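Local coordinates for protein alkylhalidase CmlS (Streptomyces venezuelae, PDB 3I3L) that is a flavin-dependent halogenase of chloramphenicol biosynthesis that holds its FAD through a covalent flavin-aspartate bond, at residues A[21-26]-A[45-50]; A[38-43]-A[139-144]; A[469-474]-A[533-538]; A[474-479]-A[526-531]. One frame throughout, in Å; residues are numbered along the deposited sequence.

Contact 1: residues A[21-26]-A[45-50]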
# COMPACT_ATOMS: atom_id res chain seq x y z
N MET A 21 4.88 31.13 -12.20
CA MET A 21 5.78 31.47 -11.11
C MET A 21 5.03 31.42 -9.80
O MET A 21 5.66 31.54 -8.73
CB MET A 21 6.23 32.92 -11.26
CG MET A 21 7.68 33.20 -11.73
SD MET A 21 7.93 34.99 -11.63
CE MET A 21 6.36 35.56 -12.29
N THR A 22 3.70 31.31 -9.86
CA THR A 22 2.88 31.26 -8.61
C THR A 22 3.13 30.00 -7.78
O THR A 22 3.22 28.89 -8.32
CB THR A 22 1.37 31.27 -8.93
OG1 THR A 22 1.08 32.38 -9.78
CG2 THR A 22 0.55 31.41 -7.65
N ARG A 23 3.26 30.21 -6.48
CA ARG A 23 3.35 29.15 -5.49
C ARG A 23 2.42 29.43 -4.31
O ARG A 23 2.06 30.59 -4.07
CB ARG A 23 4.80 28.99 -4.99
CG ARG A 23 5.78 28.59 -6.09
CD ARG A 23 5.47 27.18 -6.64
NE ARG A 23 6.50 26.71 -7.59
CZ ARG A 23 6.59 27.11 -8.84
NH1 ARG A 23 5.67 27.96 -9.36
NH2 ARG A 23 7.59 26.59 -9.58
N SER A 24 2.07 28.38 -3.55
CA SER A 24 1.07 28.44 -2.50
C SER A 24 1.69 28.41 -1.12
O SER A 24 2.74 27.85 -0.89
CB SER A 24 0.10 27.25 -2.61
OG SER A 24 -0.74 27.39 -3.76
N LYS A 25 1.00 29.05 -0.19
CA LYS A 25 1.23 28.81 1.22
C LYS A 25 0.41 27.59 1.68
O LYS A 25 -0.84 27.57 1.52
CB LYS A 25 0.78 30.03 2.01
CG LYS A 25 1.29 30.07 3.44
CD LYS A 25 1.15 31.50 4.00
CE LYS A 25 1.84 31.64 5.36
NZ LYS A 25 3.36 31.45 5.24
N VAL A 26 1.08 26.62 2.29
CA VAL A 26 0.39 25.38 2.64
C VAL A 26 0.60 25.00 4.07
O VAL A 26 1.75 24.84 4.49
CB VAL A 26 0.87 24.17 1.77
CG1 VAL A 26 0.03 22.96 2.09
CG2 VAL A 26 0.80 24.52 0.29
N LEU A 45 9.03 21.40 -4.70
CA LEU A 45 8.23 21.95 -5.80
C LEU A 45 8.10 23.49 -5.72
O LEU A 45 7.44 24.10 -6.55
CB LEU A 45 6.85 21.31 -5.89
CG LEU A 45 6.81 19.81 -6.19
CD1 LEU A 45 5.39 19.27 -6.00
CD2 LEU A 45 7.32 19.52 -7.63
N GLY A 46 8.72 24.08 -4.70
CA GLY A 46 8.89 25.50 -4.59
C GLY A 46 7.79 26.20 -3.81
O GLY A 46 7.63 27.41 -3.96
N HIS A 47 7.04 25.47 -2.98
CA HIS A 47 5.96 26.06 -2.23
C HIS A 47 6.37 26.36 -0.84
O HIS A 47 7.43 25.95 -0.40
CB HIS A 47 4.69 25.16 -2.29
CG HIS A 47 4.21 24.93 -3.69
ND1 HIS A 47 3.20 25.66 -4.26
CD2 HIS A 47 4.62 24.06 -4.64
CE1 HIS A 47 3.02 25.28 -5.52
NE2 HIS A 47 3.86 24.30 -5.77
N ASP A 48 5.50 27.06 -0.12
CA ASP A 48 5.88 27.60 1.18
C ASP A 48 5.16 26.81 2.33
O ASP A 48 3.92 26.93 2.53
CB ASP A 48 5.49 29.09 1.16
CG ASP A 48 5.68 29.79 2.50
OD1 ASP A 48 6.36 29.25 3.37
OD2 ASP A 48 5.17 30.91 2.67
N VAL A 49 5.93 25.99 3.06
CA VAL A 49 5.30 24.95 3.90
C VAL A 49 5.39 25.26 5.38
O VAL A 49 6.46 25.64 5.88
CB VAL A 49 5.89 23.55 3.61
CG1 VAL A 49 5.28 22.55 4.53
CG2 VAL A 49 5.65 23.14 2.13
N THR A 50 4.29 25.05 6.10
CA THR A 50 4.33 24.99 7.56
C THR A 50 3.75 23.66 8.13
O THR A 50 2.67 23.28 7.77
CB THR A 50 3.67 26.25 8.18
OG1 THR A 50 4.42 27.42 7.76
CG2 THR A 50 3.69 26.17 9.70
O HOH W 1 3.33 27.98 5.40

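Contact 2: residues A[38-43]-A[139-144]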
# COMPACT_ATOMS: atom_id res chain seq x y z
N ALA A 38 5.04 15.01 2.66
CA ALA A 38 4.26 16.06 1.94
C ALA A 38 5.04 17.42 1.94
O ALA A 38 5.15 18.07 0.92
CB ALA A 38 2.95 16.26 2.57
N GLY A 39 5.60 17.80 3.09
CA GLY A 39 6.30 19.07 3.22
C GLY A 39 7.60 19.10 2.42
O GLY A 39 7.82 20.04 1.65
N LEU A 40 8.41 18.06 2.54
CA LEU A 40 9.60 17.89 1.69
C LEU A 40 9.27 17.96 0.21
O LEU A 40 9.99 18.59 -0.57
CB LEU A 40 10.30 16.56 1.97
CG LEU A 40 10.90 16.39 3.36
CD1 LEU A 40 11.24 14.93 3.61
CD2 LEU A 40 12.16 17.31 3.54
N THR A 41 8.19 17.32 -0.22
CA THR A 41 7.87 17.33 -1.65
C THR A 41 7.38 18.71 -2.10
O THR A 41 7.79 19.19 -3.14
CB THR A 41 6.86 16.22 -2.03
OG1 THR A 41 7.40 14.98 -1.60
CG2 THR A 41 6.60 16.15 -3.53
N LEU A 42 6.49 19.34 -1.31
CA LEU A 42 5.97 20.68 -1.60
C LEU A 42 7.11 21.75 -1.61
O LEU A 42 7.09 22.64 -2.41
CB LEU A 42 4.94 21.10 -0.54
CG LEU A 42 3.49 20.71 -0.75
CD1 LEU A 42 2.70 20.80 0.59
CD2 LEU A 42 2.83 21.50 -1.91
N HIS A 43 8.09 21.61 -0.71
CA HIS A 43 9.26 22.50 -0.70
C HIS A 43 10.11 22.34 -1.97
O HIS A 43 10.43 23.33 -2.62
CB HIS A 43 10.10 22.22 0.53
CG HIS A 43 11.46 22.82 0.46
ND1 HIS A 43 11.74 24.10 0.93
CD2 HIS A 43 12.63 22.30 0.02
CE1 HIS A 43 13.02 24.35 0.74
NE2 HIS A 43 13.59 23.28 0.19
N ARG A 139 13.02 20.54 8.68
CA ARG A 139 13.58 21.72 9.34
C ARG A 139 14.82 22.25 8.62
O ARG A 139 14.88 23.42 8.31
CB ARG A 139 13.96 21.40 10.81
CG ARG A 139 12.81 21.57 11.81
CD ARG A 139 13.32 21.39 13.23
NE ARG A 139 12.28 20.95 14.15
CZ ARG A 139 11.52 21.77 14.85
NH1 ARG A 139 11.72 23.08 14.76
NH2 ARG A 139 10.57 21.30 15.65
N SER A 140 15.78 21.38 8.38
CA SER A 140 17.05 21.71 7.73
C SER A 140 16.87 22.30 6.37
O SER A 140 17.82 22.86 5.83
CB SER A 140 17.90 20.45 7.55
OG SER A 140 18.40 20.07 8.81
N ARG A 141 15.70 22.13 5.76
CA ARG A 141 15.55 22.70 4.43
C ARG A 141 14.85 24.05 4.51
O ARG A 141 14.55 24.68 3.49
CB ARG A 141 14.90 21.72 3.47
CG ARG A 141 15.66 20.42 3.36
CD ARG A 141 15.02 19.40 2.47
NE ARG A 141 15.84 18.17 2.39
CZ ARG A 141 15.68 17.23 1.46
NH1 ARG A 141 14.73 17.38 0.56
NH2 ARG A 141 16.47 16.15 1.43
N GLY A 142 14.59 24.47 5.74
CA GLY A 142 13.99 25.80 5.98
C GLY A 142 12.46 25.78 6.03
O GLY A 142 11.83 26.84 6.12
N ILE A 143 11.88 24.57 5.98
CA ILE A 143 10.46 24.35 6.25
C ILE A 143 10.21 24.67 7.67
O ILE A 143 10.95 24.23 8.56
CB ILE A 143 10.01 22.84 5.98
CG1 ILE A 143 10.06 22.53 4.47
CG2 ILE A 143 8.66 22.63 6.53
CD1 ILE A 143 10.36 20.99 4.10
N THR A 144 9.14 25.43 7.91
CA THR A 144 8.76 25.81 9.27
C THR A 144 8.07 24.66 9.99
O THR A 144 7.07 24.12 9.47
CB THR A 144 7.76 27.04 9.21
OG1 THR A 144 8.34 28.08 8.43
CG2 THR A 144 7.43 27.56 10.64
O HOH W 2 12.63 19.30 -0.11

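Contact 3: residues A[469-474]-A[533-538]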
# COMPACT_ATOMS: atom_id res chain seq x y z
N ARG A 469 -0.37 -18.67 -22.56
CA ARG A 469 -1.77 -18.24 -22.70
C ARG A 469 -1.87 -17.14 -23.76
O ARG A 469 -2.71 -17.20 -24.67
CB ARG A 469 -2.38 -17.78 -21.39
CG ARG A 469 -2.73 -18.88 -20.44
CD ARG A 469 -2.79 -18.28 -19.04
NE ARG A 469 -3.21 -19.23 -18.01
CZ ARG A 469 -4.48 -19.44 -17.65
NH1 ARG A 469 -5.49 -18.77 -18.22
NH2 ARG A 469 -4.75 -20.34 -16.71
N LEU A 470 -0.97 -16.16 -23.67
CA LEU A 470 -0.95 -15.07 -24.61
C LEU A 470 -0.77 -15.62 -26.04
O LEU A 470 -1.44 -15.17 -26.99
CB LEU A 470 0.17 -14.08 -24.28
CG LEU A 470 -0.07 -13.17 -23.05
CD1 LEU A 470 1.17 -12.50 -22.62
CD2 LEU A 470 -1.11 -12.09 -23.39
N ASN A 471 0.10 -16.62 -26.19
CA ASN A 471 0.41 -17.17 -27.52
C ASN A 471 -0.77 -17.90 -28.11
O ASN A 471 -0.91 -17.93 -29.34
CB ASN A 471 1.68 -18.07 -27.51
CG ASN A 471 2.99 -17.26 -27.41
OD1 ASN A 471 4.02 -17.78 -26.98
ND2 ASN A 471 2.94 -16.00 -27.80
N SER A 472 -1.64 -18.42 -27.24
CA SER A 472 -2.80 -19.18 -27.70
C SER A 472 -3.92 -18.27 -28.18
O SER A 472 -4.96 -18.76 -28.63
CB SER A 472 -3.35 -20.09 -26.59
OG SER A 472 -4.04 -19.31 -25.65
N ILE A 473 -3.72 -16.97 -28.06
CA ILE A 473 -4.75 -16.01 -28.39
C ILE A 473 -4.69 -15.65 -29.87
O ILE A 473 -3.84 -14.89 -30.33
CB ILE A 473 -4.65 -14.72 -27.55
CG1 ILE A 473 -5.04 -15.03 -26.08
CG2 ILE A 473 -5.52 -13.61 -28.13
CD1 ILE A 473 -4.79 -13.86 -25.14
N THR A 474 -5.64 -16.21 -30.60
CA THR A 474 -5.71 -16.03 -32.03
C THR A 474 -6.73 -14.98 -32.39
O THR A 474 -6.78 -14.53 -33.54
CB THR A 474 -6.05 -17.37 -32.73
OG1 THR A 474 -7.26 -17.91 -32.18
CG2 THR A 474 -4.92 -18.39 -32.50
N PHE A 533 -7.82 -9.08 -34.84
CA PHE A 533 -6.61 -9.88 -34.95
C PHE A 533 -6.16 -10.41 -33.58
O PHE A 533 -6.71 -10.02 -32.54
CB PHE A 533 -5.47 -9.16 -35.69
CG PHE A 533 -5.18 -7.78 -35.21
CD1 PHE A 533 -4.56 -7.57 -33.98
CD2 PHE A 533 -5.46 -6.68 -36.01
CE1 PHE A 533 -4.29 -6.30 -33.54
CE2 PHE A 533 -5.17 -5.38 -35.57
CZ PHE A 533 -4.57 -5.20 -34.33
N GLY A 534 -5.19 -11.32 -33.59
CA GLY A 534 -4.72 -12.00 -32.40
C GLY A 534 -3.46 -11.40 -31.78
O GLY A 534 -2.97 -10.33 -32.21
N TYR A 535 -2.94 -12.10 -30.79
CA TYR A 535 -1.73 -11.66 -30.06
C TYR A 535 -0.52 -11.38 -30.97
O TYR A 535 0.09 -10.32 -30.88
CB TYR A 535 -1.32 -12.74 -29.06
CG TYR A 535 -0.14 -12.33 -28.20
CD1 TYR A 535 -0.21 -11.19 -27.37
CD2 TYR A 535 1.03 -13.11 -28.18
CE1 TYR A 535 0.85 -10.82 -26.56
CE2 TYR A 535 2.11 -12.75 -27.38
CZ TYR A 535 2.00 -11.60 -26.58
OH TYR A 535 3.04 -11.22 -25.81
N LYS A 536 -0.20 -12.32 -31.87
CA LYS A 536 0.96 -12.14 -32.73
C LYS A 536 0.91 -10.81 -33.49
O LYS A 536 1.90 -10.10 -33.57
CB LYS A 536 1.10 -13.34 -33.71
CG LYS A 536 1.57 -14.63 -33.02
CD LYS A 536 1.36 -15.85 -33.95
CE LYS A 536 1.77 -17.13 -33.22
NZ LYS A 536 1.74 -18.31 -34.13
N THR A 537 -0.25 -10.47 -34.06
CA THR A 537 -0.35 -9.23 -34.78
C THR A 537 -0.20 -8.04 -33.84
O THR A 537 0.45 -7.04 -34.16
CB THR A 537 -1.70 -9.08 -35.54
OG1 THR A 537 -1.84 -10.12 -36.54
CG2 THR A 537 -1.75 -7.68 -36.20
N LEU A 538 -0.85 -8.12 -32.69
CA LEU A 538 -0.77 -7.01 -31.73
C LEU A 538 0.69 -6.72 -31.30
O LEU A 538 1.16 -5.58 -31.34
CB LEU A 538 -1.65 -7.33 -30.53
CG LEU A 538 -1.78 -6.21 -29.47
CD1 LEU A 538 -1.97 -4.83 -30.06
CD2 LEU A 538 -2.92 -6.57 -28.55

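Contact 4: residues A[474-479]-A[526-531]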
# COMPACT_ATOMS: atom_id res chain seq x y z
N THR A 474 -5.64 -16.21 -30.60
CA THR A 474 -5.71 -16.03 -32.03
C THR A 474 -6.73 -14.98 -32.39
O THR A 474 -6.78 -14.53 -33.54
CB THR A 474 -6.05 -17.37 -32.73
OG1 THR A 474 -7.26 -17.91 -32.18
CG2 THR A 474 -4.92 -18.39 -32.50
N ARG A 475 -7.57 -14.59 -31.44
CA ARG A 475 -8.51 -13.50 -31.69
C ARG A 475 -8.75 -12.58 -30.48
O ARG A 475 -9.12 -13.08 -29.42
CB ARG A 475 -9.84 -14.10 -32.18
CG ARG A 475 -10.98 -13.09 -32.27
CD ARG A 475 -12.25 -13.81 -32.64
NE ARG A 475 -13.38 -12.90 -32.81
CZ ARG A 475 -14.65 -13.32 -32.85
NH1 ARG A 475 -15.66 -12.45 -33.02
NH2 ARG A 475 -14.93 -14.62 -32.70
N PHE A 476 -8.57 -11.27 -30.65
CA PHE A 476 -8.89 -10.30 -29.59
C PHE A 476 -10.16 -9.55 -29.94
O PHE A 476 -10.34 -9.18 -31.09
CB PHE A 476 -7.77 -9.23 -29.39
CG PHE A 476 -6.62 -9.67 -28.52
CD1 PHE A 476 -6.82 -10.00 -27.19
CD2 PHE A 476 -5.32 -9.72 -29.03
CE1 PHE A 476 -5.77 -10.36 -26.37
CE2 PHE A 476 -4.25 -10.11 -28.23
CZ PHE A 476 -4.47 -10.42 -26.88
N LYS A 477 -10.98 -9.24 -28.93
CA LYS A 477 -12.09 -8.27 -29.06
C LYS A 477 -11.88 -7.02 -28.18
O LYS A 477 -11.33 -7.09 -27.04
CB LYS A 477 -13.39 -8.91 -28.62
CG LYS A 477 -13.78 -10.14 -29.43
CD LYS A 477 -15.22 -10.59 -28.96
CE LYS A 477 -15.76 -11.74 -29.78
NZ LYS A 477 -16.78 -12.49 -28.97
N TRP A 478 -12.29 -5.88 -28.69
CA TRP A 478 -12.20 -4.64 -27.92
C TRP A 478 -13.57 -4.35 -27.31
O TRP A 478 -14.60 -4.74 -27.88
CB TRP A 478 -11.79 -3.51 -28.85
CG TRP A 478 -11.59 -2.16 -28.26
CD1 TRP A 478 -12.45 -1.10 -28.33
CD2 TRP A 478 -10.43 -1.69 -27.53
NE1 TRP A 478 -11.90 -0.02 -27.68
CE2 TRP A 478 -10.67 -0.35 -27.20
CE3 TRP A 478 -9.22 -2.27 -27.16
CZ2 TRP A 478 -9.74 0.42 -26.48
CZ3 TRP A 478 -8.31 -1.52 -26.46
CH2 TRP A 478 -8.55 -0.18 -26.14
N THR A 479 -13.57 -3.70 -26.15
CA THR A 479 -14.82 -3.39 -25.43
C THR A 479 -15.29 -2.01 -25.87
O THR A 479 -14.61 -1.00 -25.62
CB THR A 479 -14.65 -3.44 -23.89
OG1 THR A 479 -14.09 -4.72 -23.49
CG2 THR A 479 -16.00 -3.25 -23.17
N GLN A 526 -7.98 0.64 -32.57
CA GLN A 526 -9.12 0.84 -33.44
C GLN A 526 -9.18 -0.27 -34.53
O GLN A 526 -10.22 -0.85 -34.79
CB GLN A 526 -9.00 2.21 -34.13
CG GLN A 526 -10.26 2.57 -34.92
CD GLN A 526 -11.44 2.57 -34.00
OE1 GLN A 526 -11.43 3.25 -32.95
NE2 GLN A 526 -12.47 1.81 -34.35
N ASP A 527 -8.04 -0.56 -35.12
CA ASP A 527 -7.90 -1.64 -36.10
C ASP A 527 -8.24 -2.95 -35.43
O ASP A 527 -9.00 -3.76 -35.98
CB ASP A 527 -6.48 -1.69 -36.67
CG ASP A 527 -6.13 -0.48 -37.55
OD1 ASP A 527 -7.04 0.20 -38.05
OD2 ASP A 527 -4.92 -0.23 -37.77
N LEU A 528 -7.73 -3.14 -34.22
CA LEU A 528 -8.07 -4.33 -33.45
C LEU A 528 -9.60 -4.44 -33.24
O LEU A 528 -10.18 -5.51 -33.39
CB LEU A 528 -7.32 -4.37 -32.11
CG LEU A 528 -7.44 -5.64 -31.30
CD1 LEU A 528 -6.18 -5.85 -30.41
CD2 LEU A 528 -8.73 -5.70 -30.42
N ALA A 529 -10.24 -3.34 -32.85
CA ALA A 529 -11.66 -3.41 -32.50
C ALA A 529 -12.45 -3.86 -33.72
O ALA A 529 -13.38 -4.58 -33.60
CB ALA A 529 -12.18 -2.07 -32.01
N GLU A 530 -11.99 -3.44 -34.89
CA GLU A 530 -12.65 -3.75 -36.14
C GLU A 530 -12.32 -5.13 -36.72
O GLU A 530 -13.20 -5.80 -37.18
CB GLU A 530 -12.37 -2.64 -37.15
CG GLU A 530 -12.78 -1.25 -36.58
CD GLU A 530 -12.40 -0.09 -37.49
OE1 GLU A 530 -11.55 -0.26 -38.39
OE2 GLU A 530 -12.96 1.02 -37.28
N GLU A 531 -11.06 -5.56 -36.65
CA GLU A 531 -10.59 -6.72 -37.39
C GLU A 531 -10.43 -7.89 -36.47
O GLU A 531 -10.47 -9.05 -36.89
CB GLU A 531 -9.27 -6.41 -38.07
CG GLU A 531 -9.17 -5.05 -38.75
CD GLU A 531 -7.74 -4.71 -39.16
OE1 GLU A 531 -7.53 -3.58 -39.61
OE2 GLU A 531 -6.83 -5.55 -39.03
O HOH W 3 -13.73 -5.88 -31.25

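Contact 1: residues A[21-26]-A[45-50]
Arg-23 and His-47 cross at about a right angle, and the arginine chain lies on the imidazole. Arg-23 CD sits over one face of the His-47 ring, 3.4 Å from its centroid, a CH-pi contact. The chain is bent at chi2 (-66°), which swings the guanidinium past the ring to the C-terminal end of helix 33-44. There Arg-23 NE donates to Leu-45 O at 3.0 Å, in the carbonyl plane. The edge of the same ring is used too: the backbone N of Ser-24 donates to His-47 ND1 at 3.0 Å in a nearly straight bond. Since ND1 accepts, NE2 is the N-H, and it bonds to Asp-343 OD1. The two bonds fix the rotation of the ring.

The two segments then pair as parallel strands, with Lys-25 opposite Asp-48 and Val-26 opposite Val-49. Asp-48 N donates to Ser-24 O, Val-26 N to Asp-48 O, and Thr-50 N to Val-26 O. Lys-25 and Asp-48 lie side by side on one face of the sheet, and Lys-25 NZ meets Asp-48 OD2 at 3.2 Å from above the carboxylate plane, a salt bridge. Water 1 bridges Asp-48 O and Thr-50 OG1.

Gly-46 closes helix 33-44 in a Schellman motif. Strands 25-29 and 48-52, with that helix between them, form a beta-alpha-beta unit. Leu-42 of the helix packs on Val-26 and Val-49, while helix 327-347 lies against His-47.

Contact 2: residues A[38-43]-A[139-144]
Helix 33-44 meets the turn that follows helix 127-140, and the nearest alpha carbons, those of His-43 and Ile-143, are 7.3 Å apart. No direct hydrogen bond joins the two segments; the contact is van der Waals packing plus one bridging water.

Ile-143 points at the helix. Its CD1 methyl lies 3.7 Å from Gly-39 O and 3.8 Å from His-43 CB, and it also meets Leu-40 CD2. Gly-39 has no side chain, and the methyl comes down onto its backbone.

Arg-141 runs extended from CG to NE across Leu-40. Leu-40 CD2 touches Arg-141 CD at 3.7 Å and lies over one face of the guanidinium. His-43 CG is anti to the backbone N (chi1 166°), which carries the ring out to Arg-141. Arg-141 CB then sits over one ring face, 4.2 Å from the centroid, and His-43 CE1 approaches Arg-141 O at 3.2 Å.

Water 2 links Leu-40 O to Arg-141 NH1, in the guanidinium plane. Glu-137 makes a salt bridge with Arg-141 NE, and Leu-77 O takes a bond from NH2.

Gly-142 ends helix 127-140 in a Schellman motif. The turn leads into edge strand 144-146 beside the first beta-alpha-beta unit of a Rossmann-type FAD-binding fold.

Contact 3: residues A[469-474]-A[533-538]
This is a contact between the start of one helix and the end of another, with Tyr-535 at its centre. Helix 456-471 ends and strand 473-478 begins on one side. On the other side helix 535-543 starts. Both lie in the C-terminal region of the protein, away from the FAD.

Tyr-535 has the most surface buried. Its CG is anti to the backbone N (chi1 -176°), which lays the ring along the last turn of helix 456-471. Leu-470 CB stands over the centre of one ring face, 3.8 Å from the centroid, in a CH-pi contact. Leu-470 CD1 reaches the hydroxyl end, 3.9 Å from Tyr-535 OH, and Leu-470 CD2 lies along one side, 3.9 Å from Tyr-535 CE1. Asn-471 comes from another direction. Its ND2 lies at the ring edge, 3.4 Å from Tyr-535 CE2, with the amide plane turned 51° from the ring. The base of the tyrosine is held as well, since Tyr-535 CB touches Leu-470 O and lies 4.2 Å from Ile-473 CB.

One direct hydrogen bond crosses the contact. Tyr-535 N donates to Ile-473 O at 3.0 Å. An amide in the first turn of a helix has no carbonyl of its own helix to bind, and here Ile-473 O supplies one. Gly-534 lies with its CA 3.5 Å from Thr-474 O.

Helix 551-560 adds Thr-552 against both Leu-470 and Tyr-535. Gly-534 is the N-cap of helix 535-543, and the first amide of that helix, Tyr-535 N, is satisfied from outside, where helix 456-471 gives way to strand 473-478.

Contact 4: residues A[474-479]-A[526-531]
Leu-528, Trp-478 and Phe-476 bury the most surface here, and Leu-528 fits between the other two. Its CG is anti to the backbone N (chi1 -172°), which sends the branched end down onto the strand. Leu-528 CD2 meets Phe-476 CB at 3.8 Å and Trp-478 CB at 4.1 Å. Its other methyl, CD1, lies 3.9 Å from Phe-476 CB and also reaches Phe-476 CD2. The leucine therefore touches mainly the root of the phenylalanine, whose ring leads away from the helix.

Trp-478 behaves in a similar way. Its indole heads away, and its CB makes the closest approach, 3.5 Å from Ala-529 CB. Here the backbones are nearest: the alpha carbons of Trp-478 and Ala-529 are 4.8 Å apart. On the five-membered ring, Trp-478 NE1 donates to Lys-482 O.

No direct hydrogen bond crosses the contact. Water 3 spans it, accepting from Trp-478 N at 2.9 Å and lying 2.7 Å from Ala-529 O.

The axes of segments 526-531 and 474-478 pass 6.7 Å apart, their N-to-C directions 109° from each other. Strand 473-478 is an edge of a three-stranded antiparallel sheet. Leu-564 of the middle strand touches Phe-476, Trp-478 and Leu-528, and Leu-538 of helix 535-543 packs on Phe-476 and Leu-528.

In the fold
The four contacts form two pairs. Contacts 1 and 2 have centres 10 Å apart in the FAD-binding domain. Contact 2 uses helix 33-44, which connects the two strands of contact 1, and Leu-42 O probably accepts from His-47 N. Their segments alternate along the chain. Contacts 3 and 4 come later, in the C-terminal domain, with centres 11 Å apart. They share Thr-474 and strand 473-478, and contact 4 is nested inside the loop that contact 3 closes. Phe-533 O probably bonds to Phe-476 N between them. The pairs do not touch, with centres about 47 to 50 Å apart. One pair thus belongs to the nucleotide-binding fold, the other to a separate region far from the annotated FAD sites.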